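Side-chain contacts in putative molybdenum cofactor biosynthesis protein (Corynebacterium diphtheriae, PDB 2G2C), which is of unproven function but probably binds molybdopterin and takes part in molybdenum cofactor biosynthesis: residues I11-R16 with D56-A61; R22-L27 with E48-E53. All blocks are in the same frame, centred on the assembly; numbering follows the deposited sequence. Where two conformers were deposited one is given.

Contact 1. Residues I11-R16 with D56-A61; sequences IVVSDR and DTVVEA
The C-terminal end of strand 5-13, carrying I11 and V13, lies against the start of helix 55-67, where A61 points at the strand and V58 reaches it through its CG2 branch. The backbones approach to 7.0 Å between the CA atoms of I11 and A61 and to 7.4 Å between those of V13 and V58, and no hydrogen bond joins the segments. I11 and V13 alternate with V12 along the strand, so both point to the helix while V12 serves the other face of the sheet. I11 reaches over A61: its CD1 stands 3.8 Å from A61 CB and also lies against the A61 carbonyl, with CG2 at 3.9 Å from the same CB. The methyl of alanine lets the long isoleucine chain lie close to the helix backbone. V13 and V58 lie roughly perpendicular. V13 CG1 anti to the backbone N (chi1 -179°) and CG2 anti to the carbonyl carbon bring both branches against the single methyl V58 CG2, each 3.8 Å from it. Beta-branched I11 and V13 suit a strand; V58 offers a short apolar branch to this seam, which V51 and T87 extend. Helix 55-67 joins parallel strands 42-51 and 72-76 in a beta-alpha-beta crossover passing over strand 5-13, which lies between them, as in the three-layer alpha/beta/alpha fold of the MoCF_biosynth family.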
loop_
_atom_site.group_PDB
_atom_site.type_symbol
_atom_site.label_atom_id
_atom_site.label_comp_id
_atom_site.label_asym_id
_atom_site.label_seq_id
_atom_site.Cartn_x
_atom_site.Cartn_y
_atom_site.Cartn_z
ATOM N N ILE A 11 0.531 -5.375 3.317
ATOM C CA ILE A 11 0.637 -6.581 2.469
ATOM C C ILE A 11 2.012 -6.602 1.834
ATOM O O ILE A 11 2.327 -5.754 0.988
ATOM C CB ILE A 11 -0.445 -6.584 1.358
ATOM C CG1 ILE A 11 -1.833 -6.567 2.022
ATOM C CG2 ILE A 11 -0.240 -7.769 0.432
ATOM C CD1 ILE A 11 -3.008 -6.205 1.056
ATOM N N VAL A 12 2.863 -7.511 2.309
ATOM C CA VAL A 12 4.193 -7.605 1.734
ATOM C C VAL A 12 4.167 -8.687 0.643
ATOM O O VAL A 12 3.760 -9.807 0.884
ATOM C CB VAL A 12 5.246 -7.918 2.830
ATOM C CG1 VAL A 12 6.574 -8.251 2.208
ATOM C CG2 VAL A 12 5.354 -6.738 3.797
ATOM N N VAL A 13 4.584 -8.313 -0.558
ATOM C CA VAL A 13 4.431 -9.167 -1.723
ATOM C C VAL A 13 5.840 -9.641 -2.130
ATOM O O VAL A 13 6.666 -8.837 -2.614
ATOM C CB VAL A 13 3.744 -8.385 -2.892
ATOM C CG1 VAL A 13 3.543 -9.271 -4.128
ATOM C CG2 VAL A 13 2.403 -7.727 -2.427
ATOM N N SER A 14 6.112 -10.927 -1.898
ATOM C CA SER A 14 7.470 -11.452 -2.114
ATOM C C SER A 14 7.502 -12.946 -2.002
ATOM O O SER A 14 7.110 -13.477 -0.980
ATOM C CB SER A 14 8.406 -10.917 -1.019
ATOM O OG SER A 14 9.688 -11.585 -1.043
ATOM N N ASP A 15 7.967 -13.601 -3.050
ATOM C CA ASP A 15 8.116 -15.052 -3.018
ATOM C C ASP A 15 9.081 -15.475 -1.907
ATOM O O ASP A 15 8.736 -16.345 -1.104
ATOM C CB ASP A 15 8.566 -15.555 -4.380
ATOM C CG ASP A 15 7.445 -15.484 -5.411
ATOM O OD1 ASP A 15 6.290 -15.397 -4.980
ATOM O OD2 ASP A 15 7.721 -15.578 -6.627
ATOM N N ARG A 16 10.232 -14.814 -1.822
ATOM C CA ARG A 16 11.275 -15.221 -0.856
ATOM C C ARG A 16 10.858 -14.961 0.588
ATOM O O ARG A 16 11.090 -15.794 1.477
ATOM C CB ARG A 16 12.596 -14.530 -1.162
ATOM C CG ARG A 16 13.222 -14.886 -2.530
ATOM C CD ARG A 16 14.176 -16.063 -2.445
ATOM N NE ARG A 16 15.151 -15.901 -1.367
ATOM C CZ ARG A 16 16.160 -16.732 -1.117
ATOM N NH1 ARG A 16 16.352 -17.816 -1.870
ATOM N NH2 ARG A 16 16.985 -16.475 -0.106
ATOM N N ASP A 56 -3.550 -12.944 -8.468
ATOM C CA ASP A 56 -4.572 -13.518 -7.605
ATOM C C ASP A 56 -4.254 -13.375 -6.116
ATOM O O ASP A 56 -5.141 -13.106 -5.307
ATOM C CB ASP A 56 -4.788 -14.975 -7.977
ATOM C CG ASP A 56 -5.031 -15.162 -9.479
ATOM O OD1 ASP A 56 -6.220 -15.201 -9.877
ATOM O OD2 ASP A 56 -4.041 -15.244 -10.241
ATOM N N THR A 57 -2.992 -13.572 -5.767
ATOM C CA THR A 57 -2.587 -13.474 -4.359
ATOM C C THR A 57 -2.763 -12.048 -3.821
ATOM O O THR A 57 -3.244 -11.831 -2.694
ATOM C CB THR A 57 -1.148 -13.902 -4.171
ATOM O OG1 THR A 57 -0.334 -13.262 -5.161
ATOM C CG2 THR A 57 -1.102 -15.433 -4.316
ATOM N N VAL A 58 -2.367 -11.058 -4.625
ATOM C CA VAL A 58 -2.518 -9.661 -4.167
ATOM C C VAL A 58 -4.001 -9.241 -4.114
ATOM O O VAL A 58 -4.471 -8.652 -3.135
ATOM C CB VAL A 58 -1.654 -8.725 -5.010
ATOM C CG1 VAL A 58 -1.887 -7.260 -4.648
ATOM C CG2 VAL A 58 -0.185 -9.108 -4.842
ATOM N N VAL A 59 -4.763 -9.599 -5.159
ATOM C CA VAL A 59 -6.211 -9.353 -5.114
ATOM C C VAL A 59 -6.862 -9.933 -3.869
ATOM O O VAL A 59 -7.662 -9.254 -3.220
ATOM C CB VAL A 59 -6.964 -9.895 -6.381
ATOM C CG1 VAL A 59 -8.514 -9.866 -6.156
ATOM C CG2 VAL A 59 -6.570 -9.087 -7.588
ATOM N N GLU A 60 -6.533 -11.188 -3.545
ATOM C CA GLU A 60 -7.157 -11.823 -2.373
ATOM C C GLU A 60 -6.783 -11.065 -1.106
ATOM O O GLU A 60 -7.621 -10.822 -0.250
ATOM C CB GLU A 60 -6.712 -13.269 -2.263
ATOM C CG GLU A 60 -7.252 -13.975 -1.077
ATOM C CD GLU A 60 -6.764 -15.408 -1.002
ATOM O OE1 GLU A 60 -5.540 -15.682 -1.255
ATOM O OE2 GLU A 60 -7.613 -16.271 -0.695
ATOM N N ALA A 61 -5.502 -10.704 -0.977
ATOM C CA ALA A 61 -5.060 -9.958 0.206
ATOM C C ALA A 61 -5.725 -8.576 0.354
ATOM O O ALA A 61 -6.089 -8.160 1.466
ATOM C CB ALA A 61 -3.542 -9.842 0.212
#

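Contact 2. Residues R22-L27 with E48-E53; sequences RENKAL and EVVVPE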
loop_
_atom_site.group_PDB
_atom_site.type_symbol
_atom_site.label_atom_id
_atom_site.label_comp_id
_atom_site.label_asym_id
_atom_site.label_seq_id
_atom_site.Cartn_x
_atom_site.Cartn_y
_atom_site.Cartn_z
ATOM N N ARG A 22 13.847 -15.115 3.172
ATOM C CA ARG A 22 14.241 -13.720 3.242
ATOM C C ARG A 22 13.457 -13.047 4.366
ATOM O O ARG A 22 12.303 -13.379 4.601
ATOM C CB ARG A 22 13.994 -13.029 1.902
ATOM C CG ARG A 22 14.677 -11.681 1.763
ATOM C CD ARG A 22 14.837 -11.230 0.302
ATOM N NE ARG A 22 15.431 -12.223 -0.603
ATOM C CZ ARG A 22 16.582 -12.882 -0.416
ATOM N NH1 ARG A 22 17.313 -12.722 0.682
ATOM N NH2 ARG A 22 16.995 -13.735 -1.340
ATOM N N GLU A 23 14.116 -12.141 5.082
ATOM C CA GLU A 23 13.537 -11.435 6.229
ATOM C C GLU A 23 12.476 -10.432 5.798
ATOM O O GLU A 23 12.674 -9.716 4.805
ATOM C CB GLU A 23 14.620 -10.665 7.010
ATOM C CG GLU A 23 15.560 -11.518 7.856
ATOM C CD GLU A 23 16.053 -10.790 9.103
ATOM O OE1 GLU A 23 17.284 -10.809 9.372
ATOM O OE2 GLU A 23 15.211 -10.200 9.828
ATOM N N ASN A 24 11.379 -10.355 6.549
ATOM C CA ASN A 24 10.392 -9.323 6.283
ATOM C C ASN A 24 10.872 -8.019 6.954
ATOM O O ASN A 24 10.643 -7.794 8.144
ATOM C CB ASN A 24 9.023 -9.763 6.765
ATOM C CG ASN A 24 7.917 -8.749 6.441
ATOM O OD1 ASN A 24 8.178 -7.619 5.965
ATOM N ND2 ASN A 24 6.684 -9.151 6.691
ATOM N N LYS A 25 11.583 -7.199 6.191
ATOM C CA LYS A 25 12.034 -5.909 6.706
ATOM C C LYS A 25 11.015 -4.797 6.501
ATOM O O LYS A 25 11.078 -3.748 7.176
ATOM C CB LYS A 25 13.346 -5.478 6.047
ATOM C CG LYS A 25 14.490 -6.387 6.365
ATOM C CD LYS A 25 15.773 -5.805 5.777
ATOM C CE LYS A 25 16.925 -6.770 5.971
ATOM N NZ LYS A 25 17.793 -6.736 4.757
ATOM N N ALA A 26 10.096 -5.000 5.555
ATOM C CA ALA A 26 9.117 -3.960 5.249
ATOM C C ALA A 26 8.126 -3.732 6.369
ATOM O O ALA A 26 7.748 -2.578 6.665
ATOM C CB ALA A 26 8.373 -4.290 3.924
ATOM N N LEU A 27 7.670 -4.827 6.973
ATOM C CA LEU A 27 6.685 -4.743 8.054
ATOM C C LEU A 27 7.182 -3.876 9.240
ATOM O O LEU A 27 6.519 -2.904 9.631
ATOM C CB LEU A 27 6.286 -6.169 8.515
ATOM C CG LEU A 27 5.474 -6.256 9.786
ATOM C CD1 LEU A 27 4.138 -5.484 9.694
ATOM C CD2 LEU A 27 5.288 -7.710 10.114
ATOM N N GLU A 48 -1.516 -7.766 9.018
ATOM C CA GLU A 48 -0.301 -7.762 8.187
ATOM C C GLU A 48 -0.105 -9.152 7.652
ATOM O O GLU A 48 -0.313 -10.146 8.364
ATOM C CB GLU A 48 0.939 -7.279 8.934
ATOM C CG GLU A 48 1.294 -8.113 10.150
ATOM C CD GLU A 48 2.128 -9.368 9.854
ATOM O OE1 GLU A 48 2.258 -10.192 10.788
ATOM O OE2 GLU A 48 2.650 -9.557 8.723
ATOM N N VAL A 49 0.217 -9.237 6.365
ATOM C CA VAL A 49 0.443 -10.524 5.723
ATOM C C VAL A 49 1.620 -10.435 4.763
ATOM O O VAL A 49 2.043 -9.332 4.374
ATOM C CB VAL A 49 -0.833 -11.034 4.958
ATOM C CG1 VAL A 49 -2.051 -11.050 5.887
ATOM C CG2 VAL A 49 -1.128 -10.120 3.773
ATOM N N VAL A 50 2.165 -11.605 4.420
ATOM C CA VAL A 50 3.112 -11.752 3.337
ATOM C C VAL A 50 2.434 -12.690 2.341
ATOM O O VAL A 50 1.893 -13.757 2.733
ATOM C CB VAL A 50 4.439 -12.395 3.811
ATOM C CG1 VAL A 50 5.354 -12.620 2.590
ATOM C CG2 VAL A 50 5.081 -11.528 4.885
ATOM N N VAL A 51 2.448 -12.322 1.069
ATOM C CA VAL A 51 1.889 -13.208 0.035
ATOM C C VAL A 51 2.938 -13.403 -1.058
ATOM O O VAL A 51 3.788 -12.536 -1.272
ATOM C CB VAL A 51 0.547 -12.594 -0.556
ATOM C CG1 VAL A 51 -0.504 -12.479 0.544
ATOM C CG2 VAL A 51 0.790 -11.248 -1.267
ATOM N N PRO A 52 2.867 -14.540 -1.766
ATOM C CA PRO A 52 3.688 -14.707 -2.946
ATOM C C PRO A 52 3.298 -13.659 -4.008
ATOM O O PRO A 52 2.192 -13.081 -3.977
ATOM C CB PRO A 52 3.297 -16.099 -3.482
ATOM C CG PRO A 52 2.606 -16.773 -2.349
ATOM C CD PRO A 52 1.998 -15.699 -1.491
ATOM N N GLU A 53 4.187 -13.468 -4.975
ATOM C CA GLU A 53 3.877 -12.578 -6.092
ATOM C C GLU A 53 2.723 -13.084 -6.930
ATOM O O GLU A 53 2.505 -14.288 -7.047
ATOM C CB GLU A 53 5.097 -12.431 -6.991
ATOM C CG GLU A 53 6.195 -11.811 -6.231
ATOM C CD GLU A 53 6.677 -10.537 -6.835
ATOM O OE1 GLU A 53 5.833 -9.840 -7.479
ATOM O OE2 GLU A 53 7.888 -10.245 -6.648
HETATM O O HOH W 1 3.830 -8.285 6.518
#
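N24, just before the turn that leads into helix 26-34, and L27 in that helix face V50 and E48 on strand 42-51, and no direct hydrogen bond crosses between them. The apolar packing is between L27 CD1 and the stem of E48, with CD1 3.7 Å from E48 CB and close to CG; the two side chains meet nearly perpendicular. L27 CD2 instead makes van der Waals contact with a polar group, the carboxylate, 3.5 Å from E48 OE2. E48 is bent to make this possible: its CG stands between the backbone N and the carbonyl carbon (chi1 60°), and a second bend at chi2 (84°) turns the carboxylate toward L27 CD2. A glutamate suits this partly exposed edge strand because its methylenes can meet leucine while its carboxylate takes up water. Beside them, N24 and V50 run antiparallel to one another, with N24 ND2 3.4 Å from V50 CG2, again a van der Waals contact.

The polar part is a water and a helix cap. The water accepts from N24 ND2 at 3.0 Å and donates both to E48 OE2, at 2.8 Å, and to V49 O, at 3.0 Å. The other end of the N24 amide accepts from L27 N, with N24 OD1 at 3.0 Å and an N-H...O angle of 165°; the donor approaches from above the carbonyl plane. Asparagine fits here because its two amide ends do opposite jobs, OD1 capping the helix and ND2 feeding the water, and the two bonds together fix the rotation of the amide. Polar cohesion between the segments thus depends on one three-bonded water, which probably also stabilises the E48 carboxylate.

In the fold
Contacts 1 and 2 lie about 8 Å apart between centres, on opposite faces of the same pair of neighbouring strands, 5-13 and 42-51. V12 makes the relation plain: placed between I11 and V13 of contact 1, it turns to the other face, where its side chain touches N24 of contact 2. Along the chain contact 2 is nested inside the loop that contact 1 closes. They are stitched together directly: V12 O and V51 N, 2.8 Å apart, form a probable backbone hydrogen bond, and T57 OG1 probably bonds P52 O, also at 2.8 Å. A bound sodium ion lies about 8 Å from the side chain of V13 and about 13 Å from that of N24.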